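Local atomic coordinates of possible substrate binding protein of ABC transporter system (Rhodopseudomonas palustris, PDB entry 3N0X), a protein that probably binds a branched-chain amino acid or a similar small ligand in the periplasm and delivers it to an ABC transporter for uptake. Residues 126-131 and 366-371; 215-220 and 244-249; 97-102 and 305-310. All blocks are in the same frame, centred on the assembly; numbering follows the deposited sequence.

Interaction 1. Residues 126-131 and 366-371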
loop_
_atom_site.group_PDB
_atom_site.type_symbol
_atom_site.label_atom_id
_atom_site.label_comp_id
_atom_site.label_asym_id
_atom_site.label_seq_id
_atom_site.Cartn_x
_atom_site.Cartn_y
_atom_site.Cartn_z
ATOM N N SER A 126 2.998 1.661 -5.568
ATOM C CA SER A 126 4.413 1.435 -5.263
ATOM C C SER A 126 5.219 2.744 -5.274
ATOM O O SER A 126 6.173 2.893 -4.516
ATOM C CB SER A 126 4.994 0.410 -6.226
ATOM O OG SER A 126 4.457 -0.867 -5.941
ATOM N N SER A 127 4.821 3.700 -6.100
ATOM C CA SER A 127 5.432 5.042 -6.031
ATOM C C SER A 127 5.213 5.724 -4.682
ATOM O O SER A 127 6.156 6.340 -4.148
ATOM C CB SER A 127 5.005 5.952 -7.185
ATOM O OG SER A 127 5.661 5.542 -8.379
ATOM N N GLN A 128 4.004 5.636 -4.110
ATOM C CA GLN A 128 3.763 6.166 -2.767
ATOM C C GLN A 128 4.702 5.504 -1.735
ATOM O O GLN A 128 5.274 6.193 -0.876
ATOM C CB GLN A 128 2.295 6.053 -2.374
ATOM C CG GLN A 128 1.414 7.157 -3.074
ATOM C CD GLN A 128 -0.076 6.860 -2.929
ATOM O OE1 GLN A 128 -0.519 5.746 -3.224
ATOM N NE2 GLN A 128 -0.837 7.846 -2.510
ATOM N N ASP A 129 4.880 4.181 -1.832
ATOM C CA ASP A 129 5.824 3.523 -0.926
ATOM C C ASP A 129 7.246 4.148 -1.040
ATOM O O ASP A 129 7.840 4.599 -0.074
ATOM C CB ASP A 129 5.843 2.019 -1.168
ATOM C CG ASP A 129 4.683 1.292 -0.478
ATOM O OD1 ASP A 129 4.154 1.822 0.522
ATOM O OD2 ASP A 129 4.382 0.154 -0.893
ATOM N N ALA A 130 7.759 4.235 -2.266
ATOM C CA ALA A 130 9.111 4.677 -2.465
ATOM C C ALA A 130 9.295 6.140 -2.099
ATOM O O ALA A 130 10.260 6.508 -1.446
ATOM C CB ALA A 130 9.522 4.401 -3.951
ATOM N N ILE A 131 8.345 6.971 -2.521
ATOM C CA ILE A 131 8.400 8.375 -2.244
ATOM C C ILE A 131 8.317 8.681 -0.741
ATOM O O ILE A 131 9.074 9.512 -0.214
ATOM C CB ILE A 131 7.291 9.113 -3.061
ATOM C CG1 ILE A 131 7.641 9.064 -4.538
ATOM C CG2 ILE A 131 7.123 10.548 -2.585
ATOM C CD1 ILE A 131 6.474 9.413 -5.493
HETATM N N MSE A 366 4.180 14.912 0.078
HETATM C CA MSE A 366 4.678 13.989 -0.950
HETATM C C MSE A 366 4.078 14.378 -2.283
HETATM O O MSE A 366 2.874 14.559 -2.371
HETATM C CB MSE A 366 4.299 12.546 -0.639
HETATM C CG MSE A 366 4.883 11.977 0.666
HETATM SE SE MSE A 366 4.048 10.393 1.237
HETATM C CE MSE A 366 2.372 11.190 1.790
ATOM N N ASN A 367 4.913 14.541 -3.294
ATOM C CA ASN A 367 4.453 14.783 -4.668
ATOM C C ASN A 367 4.367 13.444 -5.414
ATOM O O ASN A 367 5.393 12.851 -5.792
ATOM C CB ASN A 367 5.415 15.709 -5.418
ATOM C CG ASN A 367 4.968 15.960 -6.841
ATOM O OD1 ASN A 367 3.786 16.113 -7.100
ATOM N ND2 ASN A 367 5.910 16.000 -7.767
ATOM N N ILE A 368 3.153 12.947 -5.629
ATOM C CA ILE A 368 2.986 11.633 -6.284
ATOM C C ILE A 368 2.786 11.932 -7.788
ATOM O O ILE A 368 1.818 12.626 -8.178
ATOM C CB ILE A 368 1.788 10.846 -5.724
ATOM C CG1 ILE A 368 1.853 10.805 -4.195
ATOM C CG2 ILE A 368 1.716 9.469 -6.362
ATOM C CD1 ILE A 368 3.102 10.218 -3.606
ATOM N N PRO A 369 3.696 11.421 -8.643
ATOM C CA PRO A 369 3.586 11.733 -10.077
ATOM C C PRO A 369 2.259 11.280 -10.703
ATOM O O PRO A 369 1.663 10.283 -10.261
ATOM C CB PRO A 369 4.755 10.950 -10.706
ATOM C CG PRO A 369 5.023 9.827 -9.778
ATOM C CD PRO A 369 4.593 10.278 -8.387
ATOM N N ILE A 370 1.814 12.020 -11.721
ATOM C CA ILE A 370 0.631 11.697 -12.519
ATOM C C ILE A 370 1.177 11.079 -13.815
ATOM O O ILE A 370 1.952 11.710 -14.546
ATOM C CB ILE A 370 -0.207 12.955 -12.762
ATOM C CG1 ILE A 370 -0.776 13.454 -11.416
ATOM C CG2 ILE A 370 -1.363 12.677 -13.785
ATOM C CD1 ILE A 370 -1.356 14.862 -11.392
ATOM N N LYS A 371 0.816 9.835 -14.079
ATOM C CA LYS A 371 1.409 9.040 -15.158
ATOM C C LYS A 371 0.382 8.449 -16.105
ATOM O O LYS A 371 0.727 7.574 -16.902
ATOM C CB LYS A 371 2.192 7.880 -14.539
ATOM C CG LYS A 371 3.288 8.324 -13.555
#
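I131 and I368 form the centre of a mostly buried, mainly apolar contact between the first turns of helix 126-137 and the C-terminal tail, illustrating how methyl groups can tie an irregular segment to a helix without any direct hydrogen bond. The side chain of I368 is folded at its second torsion (chi2 -57°), which turns CD1 toward the helix. There it lies 3.5 Å from CG of Q128 and 3.9 Å from CD1 of I131, the I368 branch running roughly at right angles to the glutamine chain. I131 is extended instead (chi2 164°), and its two branches part company. CD1 advances to 3.6 Å from CD of P369, while CG2 rests 4.0 Å from CB of the selenomethionine M366.

A different kind of neighbour is the backbone. CD1 of I131 also sits 3.6 Å from N367 O, so this methyl group packs against both main chain and side chain of the tail.

The polar groups of these residues are paired outside the two segments. Q128 meets I368 chiefly through its aliphatic CG, and its NE2 goes on to A335 O, at the start of strand 335-345; R329 NH1 bonds I368 O, a second polar tie on the tail. S127 OG reaches D108 OD2.

Helix 126-137 leads from strand 119-121 of the six-stranded sheet to strand 142-149 of the four-stranded one, so the C-terminal tail packs beside a crossing between the two lobes characteristic of type I periplasmic binding proteins.

Interaction 2. Residues 215-220 and 244-249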
loop_
_atom_site.group_PDB
_atom_site.type_symbol
_atom_site.label_atom_id
_atom_site.label_comp_id
_atom_site.label_asym_id
_atom_site.label_seq_id
_atom_site.Cartn_x
_atom_site.Cartn_y
_atom_site.Cartn_z
ATOM N N PRO A 215 17.937 -9.410 2.098
ATOM C CA PRO A 215 19.084 -8.484 2.059
ATOM C C PRO A 215 19.322 -7.695 3.386
ATOM O O PRO A 215 20.458 -7.451 3.722
ATOM C CB PRO A 215 18.723 -7.496 0.922
ATOM C CG PRO A 215 17.312 -7.553 0.842
ATOM C CD PRO A 215 16.872 -8.975 1.188
ATOM N N LEU A 216 18.285 -7.343 4.126
ATOM C CA LEU A 216 18.505 -6.506 5.335
ATOM C C LEU A 216 19.291 -7.253 6.407
ATOM O O LEU A 216 20.241 -6.705 6.987
ATOM C CB LEU A 216 17.192 -5.948 5.893
ATOM C CG LEU A 216 16.626 -4.634 5.281
ATOM C CD1 LEU A 216 17.617 -3.466 5.378
ATOM C CD2 LEU A 216 16.193 -4.818 3.854
ATOM N N THR A 217 18.918 -8.514 6.648
ATOM C CA THR A 217 19.629 -9.360 7.604
ATOM C C THR A 217 21.063 -9.623 7.176
ATOM O O THR A 217 21.987 -9.557 7.976
ATOM C CB THR A 217 18.955 -10.766 7.718
ATOM O OG1 THR A 217 17.583 -10.603 8.068
ATOM C CG2 THR A 217 19.672 -11.606 8.742
ATOM N N LYS A 218 21.242 -9.962 5.904
ATOM C CA LYS A 218 22.544 -10.248 5.370
ATOM C C LYS A 218 23.484 -9.057 5.331
ATOM O O LYS A 218 24.677 -9.186 5.603
ATOM C CB LYS A 218 22.420 -10.932 4.002
ATOM C CG LYS A 218 21.767 -12.330 4.142
ATOM C CD LYS A 218 21.434 -12.935 2.808
ATOM C CE LYS A 218 20.909 -14.392 2.966
ATOM N NZ LYS A 218 20.164 -14.810 1.742
ATOM N N LEU A 219 22.952 -7.871 5.067
ATOM C CA LEU A 219 23.777 -6.666 5.164
ATOM C C LEU A 219 24.104 -6.359 6.648
ATOM O O LEU A 219 25.246 -6.007 6.952
ATOM C CB LEU A 219 23.080 -5.443 4.543
ATOM C CG LEU A 219 22.984 -5.449 3.025
ATOM C CD1 LEU A 219 22.054 -4.331 2.548
ATOM C CD2 LEU A 219 24.386 -5.372 2.399
ATOM N N GLN A 220 23.104 -6.476 7.518
ATOM C CA GLN A 220 23.302 -6.262 8.967
ATOM C C GLN A 220 24.382 -7.212 9.518
ATOM O O GLN A 220 25.188 -6.814 10.383
ATOM C CB GLN A 220 21.976 -6.427 9.729
ATOM C CG GLN A 220 22.023 -6.104 11.234
ATOM C CD GLN A 220 22.106 -4.611 11.534
ATOM O OE1 GLN A 220 22.994 -3.912 11.040
ATOM N NE2 GLN A 220 21.179 -4.119 12.358
ATOM N N TYR A 244 12.457 -7.736 11.245
ATOM C CA TYR A 244 12.965 -6.424 11.585
ATOM C C TYR A 244 13.399 -6.288 13.060
ATOM O O TYR A 244 14.023 -5.301 13.421
ATOM C CB TYR A 244 11.925 -5.322 11.289
ATOM C CG TYR A 244 11.526 -5.025 9.828
ATOM C CD1 TYR A 244 11.326 -6.039 8.879
ATOM C CD2 TYR A 244 11.220 -3.742 9.451
ATOM C CE1 TYR A 244 10.926 -5.737 7.582
ATOM C CE2 TYR A 244 10.821 -3.447 8.162
ATOM C CZ TYR A 244 10.691 -4.431 7.228
ATOM O OH TYR A 244 10.251 -4.175 5.928
ATOM N N LYS A 245 13.088 -7.278 13.900
ATOM C CA LYS A 245 13.575 -7.301 15.274
ATOM C C LYS A 245 15.107 -7.383 15.355
ATOM O O LYS A 245 15.686 -7.088 16.396
ATOM C CB LYS A 245 12.895 -8.432 16.084
ATOM C CG LYS A 245 11.401 -8.162 16.263
ATOM C CD LYS A 245 10.631 -9.354 16.877
ATOM C CE LYS A 245 11.015 -9.635 18.289
ATOM N NZ LYS A 245 10.226 -10.766 18.857
ATOM N N ARG A 246 15.755 -7.757 14.253
ATOM C CA ARG A 246 17.215 -7.732 14.135
ATOM C C ARG A 246 17.786 -6.349 13.762
ATOM O O ARG A 246 19.015 -6.204 13.709
ATOM C CB ARG A 246 17.657 -8.755 13.077
ATOM C CG ARG A 246 17.608 -10.236 13.556
ATOM C CD ARG A 246 18.994 -10.772 13.973
ATOM N NE ARG A 246 19.890 -10.958 12.816
ATOM C CZ ARG A 246 20.864 -10.119 12.436
ATOM N NH1 ARG A 246 21.133 -9.000 13.115
ATOM N NH2 ARG A 246 21.583 -10.405 11.360
ATOM N N LEU A 247 16.911 -5.341 13.585
ATOM C CA LEU A 247 17.290 -4.002 13.096
ATOM C C LEU A 247 16.814 -2.872 14.034
ATOM O O LEU A 247 16.101 -1.951 13.601
ATOM C CB LEU A 247 16.701 -3.810 11.688
ATOM C CG LEU A 247 17.075 -4.853 10.618
ATOM C CD1 LEU A 247 16.118 -4.847 9.413
ATOM C CD2 LEU A 247 18.509 -4.569 10.220
ATOM N N PRO A 248 17.150 -2.945 15.325
ATOM C CA PRO A 248 16.687 -1.920 16.235
ATOM C C PRO A 248 17.069 -0.513 15.767
ATOM O O PRO A 248 18.202 -0.287 15.346
ATOM C CB PRO A 248 17.384 -2.280 17.555
ATOM C CG PRO A 248 18.529 -3.107 17.148
ATOM C CD PRO A 248 18.052 -3.894 16.003
ATOM N N GLY A 249 16.120 0.414 15.817
ATOM C CA GLY A 249 16.369 1.802 15.488
ATOM C C GLY A 249 16.263 2.105 13.996
ATOM O O GLY A 249 16.382 3.263 13.609
HETATM O O HOH W 1 20.117 -1.872 13.787
#
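T217 and R246 bring the backbones closest, with CA of T217 7.2 Å from CA of R246, where helix 215-221 faces a turn closed by the bond from L247 N to Y244 O. Q220 makes the direct polar link. In the conformer described, one of two deposited, its chain bends at the second torsion (chi2 74°), and NE2 donates to R246 O at 3.3 Å, long but almost straight at 175°. The acceptor lies in the amide plane and is approached on a lone pair. NE2 also donates to a water, 2.9 Å away, that passes the link on to P248 O, so both amide hydrogens serve the loop.

The R246 side chain reaches back to the helix, its guanidinium plane 22° from that of the Q220 amide. NH1 of R246 is 3.6 Å from CG of Q220 and NH2 of R246 is 3.5 Å from CG2 of T217, both oblique approaches; R246 NH2 also forms a salt bridge with D221 OD1. Deeper, CD1 of L247 meets CB of L216 at 3.8 Å, the two leucines crossing at about a right angle.

L216 continues onto edge strand 229-233 and its neighbour 202-207, and the loop joins that edge through Y244 on T233.

Interaction 3. Residues 97-102 and 305-310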
loop_
_atom_site.group_PDB
_atom_site.type_symbol
_atom_site.label_atom_id
_atom_site.label_comp_id
_atom_site.label_asym_id
_atom_site.label_seq_id
_atom_site.Cartn_x
_atom_site.Cartn_y
_atom_site.Cartn_z
ATOM N N LYS A 97 -18.887 -0.711 -18.203
ATOM C CA LYS A 97 -19.192 0.654 -17.758
ATOM C C LYS A 97 -19.581 0.673 -16.281
ATOM O O LYS A 97 -20.579 1.247 -15.891
ATOM C CB LYS A 97 -20.249 1.330 -18.633
ATOM C CG LYS A 97 -19.807 1.545 -20.072
ATOM C CD LYS A 97 -20.849 2.293 -20.873
ATOM C CE LYS A 97 -20.398 2.529 -22.321
ATOM N NZ LYS A 97 -21.441 3.324 -23.040
ATOM N N LYS A 98 -18.732 0.031 -15.480
ATOM C CA LYS A 98 -18.897 -0.023 -14.036
ATOM C C LYS A 98 -17.541 0.251 -13.368
ATOM O O LYS A 98 -16.485 -0.042 -13.920
ATOM C CB LYS A 98 -19.530 -1.360 -13.607
ATOM C CG LYS A 98 -21.038 -1.459 -13.917
ATOM C CD LYS A 98 -21.689 -2.665 -13.250
ATOM C CE LYS A 98 -23.215 -2.734 -13.451
ATOM N NZ LYS A 98 -23.830 -4.046 -13.077
ATOM N N ILE A 99 -17.586 0.840 -12.183
ATOM C CA ILE A 99 -16.379 1.199 -11.469
ATOM C C ILE A 99 -15.727 -0.023 -10.821
ATOM O O ILE A 99 -16.407 -0.903 -10.281
ATOM C CB ILE A 99 -16.692 2.282 -10.428
ATOM C CG1 ILE A 99 -16.969 3.619 -11.162
ATOM C CG2 ILE A 99 -15.534 2.437 -9.424
ATOM C CD1 ILE A 99 -17.662 4.597 -10.282
ATOM N N LEU A 100 -14.402 -0.026 -10.839
ATOM C CA LEU A 100 -13.585 -0.939 -10.055
ATOM C C LEU A 100 -12.711 -0.082 -9.139
ATOM O O LEU A 100 -11.946 0.760 -9.617
ATOM C CB LEU A 100 -12.721 -1.787 -10.963
ATOM C CG LEU A 100 -11.721 -2.712 -10.242
ATOM C CD1 LEU A 100 -12.393 -3.764 -9.360
ATOM C CD2 LEU A 100 -10.802 -3.381 -11.251
ATOM N N ILE A 101 -12.843 -0.294 -7.833
ATOM C CA ILE A 101 -11.986 0.350 -6.837
ATOM C C ILE A 101 -10.885 -0.652 -6.547
ATOM O O ILE A 101 -11.125 -1.769 -6.064
ATOM C CB ILE A 101 -12.732 0.699 -5.525
ATOM C CG1 ILE A 101 -13.792 1.800 -5.790
ATOM C CG2 ILE A 101 -11.710 1.138 -4.467
ATOM C CD1 ILE A 101 -14.771 1.980 -4.619
ATOM N N VAL A 102 -9.666 -0.279 -6.885
ATOM C CA VAL A 102 -8.540 -1.192 -6.764
ATOM C C VAL A 102 -8.018 -1.170 -5.333
ATOM O O VAL A 102 -7.659 -0.111 -4.794
ATOM C CB VAL A 102 -7.438 -0.898 -7.794
ATOM C CG1 VAL A 102 -6.208 -1.852 -7.544
ATOM C CG2 VAL A 102 -8.029 -1.058 -9.230
ATOM N N THR A 305 -26.457 4.974 -7.751
ATOM C CA THR A 305 -25.401 4.050 -8.158
ATOM C C THR A 305 -25.104 4.099 -9.670
ATOM O O THR A 305 -24.329 3.285 -10.185
ATOM C CB THR A 305 -25.679 2.612 -7.713
ATOM O OG1 THR A 305 -26.880 2.144 -8.313
ATOM C CG2 THR A 305 -25.836 2.516 -6.180
ATOM N N ASP A 306 -25.700 5.054 -10.385
ATOM C CA ASP A 306 -25.391 5.296 -11.803
ATOM C C ASP A 306 -23.876 5.551 -11.932
ATOM O O ASP A 306 -23.326 6.369 -11.200
ATOM C CB ASP A 306 -26.145 6.524 -12.303
ATOM C CG ASP A 306 -25.747 6.920 -13.693
ATOM O OD1 ASP A 306 -26.166 6.239 -14.649
ATOM O OD2 ASP A 306 -25.016 7.929 -13.864
ATOM N N THR A 307 -23.225 4.848 -12.856
ATOM C CA THR A 307 -21.778 4.960 -12.975
ATOM C C THR A 307 -21.312 6.386 -13.271
ATOM O O THR A 307 -20.384 6.857 -12.655
ATOM C CB THR A 307 -21.235 3.985 -14.000
ATOM O OG1 THR A 307 -21.533 2.649 -13.562
ATOM C CG2 THR A 307 -19.723 4.146 -14.174
ATOM N N GLU A 308 -21.939 7.093 -14.213
ATOM C CA GLU A 308 -21.457 8.448 -14.498
ATOM C C GLU A 308 -21.599 9.365 -13.278
ATOM O O GLU A 308 -20.715 10.164 -13.007
ATOM C CB GLU A 308 -22.152 9.069 -15.732
ATOM C CG GLU A 308 -21.756 8.439 -17.069
ATOM C CD GLU A 308 -20.270 8.518 -17.318
ATOM O OE1 GLU A 308 -19.702 9.648 -17.275
ATOM O OE2 GLU A 308 -19.673 7.454 -17.559
ATOM N N LYS A 309 -22.665 9.193 -12.494
ATOM C CA LYS A 309 -22.843 9.998 -11.278
ATOM C C LYS A 309 -21.785 9.660 -10.223
ATOM O O LYS A 309 -21.281 10.565 -9.518
ATOM C CB LYS A 309 -24.268 9.851 -10.711
ATOM C CG LYS A 309 -25.349 10.520 -11.573
ATOM C CD LYS A 309 -26.737 10.307 -10.958
ATOM C CE LYS A 309 -27.815 11.074 -11.724
ATOM N NZ LYS A 309 -29.164 10.720 -11.280
ATOM N N LEU A 310 -21.426 8.382 -10.146
ATOM C CA LEU A 310 -20.396 7.933 -9.207
ATOM C C LEU A 310 -19.021 8.480 -9.596
ATOM O O LEU A 310 -18.290 8.972 -8.727
ATOM C CB LEU A 310 -20.359 6.410 -9.096
ATOM C CG LEU A 310 -21.533 5.806 -8.309
ATOM C CD1 LEU A 310 -21.499 4.262 -8.419
ATOM C CD2 LEU A 310 -21.516 6.313 -6.873
HETATM O O HOH W 2 -20.154 1.690 -11.154
#
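T307 meets the flat peptide carbonyl of K97 through its hydroxyl: OG1 of T307 donates to K97 O at 2.9 Å, tilted 20° from the carbonyl plane, while T307 CG2 also lies against the same oxygen, at 3.5 Å from K97 O. The other flat group, the D306 carboxylate, works within its own segment. D306, at the N-cap position of helix 307-314, accepts a capping bond from K309 N, which reaches OD2 of D306 at 3.0 Å, on the anti side and 25° out of the carboxylate plane.

The first torsion of T307 (chi1 -62°) sets its hydroxyl beside the backbone N and its methyl beside the carbonyl carbon, and the hydroxyl has two roles. Besides donating to K97 O, it accepts from a water 2.9 Å from OG1 of T307, and this water takes the hydrogen of I99 N. One threonine thus serves backbone groups on both sides of K98, whose NZ, in the conformer described, bonds Y69 O and A74 O.

Below this polar layer the contact becomes apolar. CD1 of I99 presses on CB of L310 at 3.5 Å, tighter than usual for two carbons, and the side chains cross obliquely. CG1 of I99 is 4.1 Å from CG2 of T307, with the two side chains running past each other in opposite directions. L310 also packs on A298 and A302 of helix 283-302, and I99 on F120, which carries the patch into the body of the lobe.

K97, just after helix 83-96, has the positive phi of the Schellman motif that closes that helix. The start of one helix therefore packs on the helix-to-strand turn of a beta-alpha-beta crossover (76-79, 83-96, 100-102), the repeating unit of the Rossmann-like lobe of periplasmic binding proteins.

Moving from the interior to the periphery changes the chemistry. Interaction 1, about 11 Å from the chain centre, is mostly buried and dominated by apolar contacts; interactions 2 and 3, each about 22 Å out on opposite sides, add a direct hydrogen bond and a bridging water to a smaller leucine or isoleucine patch. No two share a helix or strand. Interaction 3 belongs to the lobe with the six-stranded sheet, interaction 2 to the four-stranded one, their centres about 44 Å apart, and interaction 1 lies between them. In interactions 1 and 2 a helix faces irregular chain; in interaction 3 it meets the turn into strand 100-102. Only interaction 2 brings in a charged group, the R246 guanidinium.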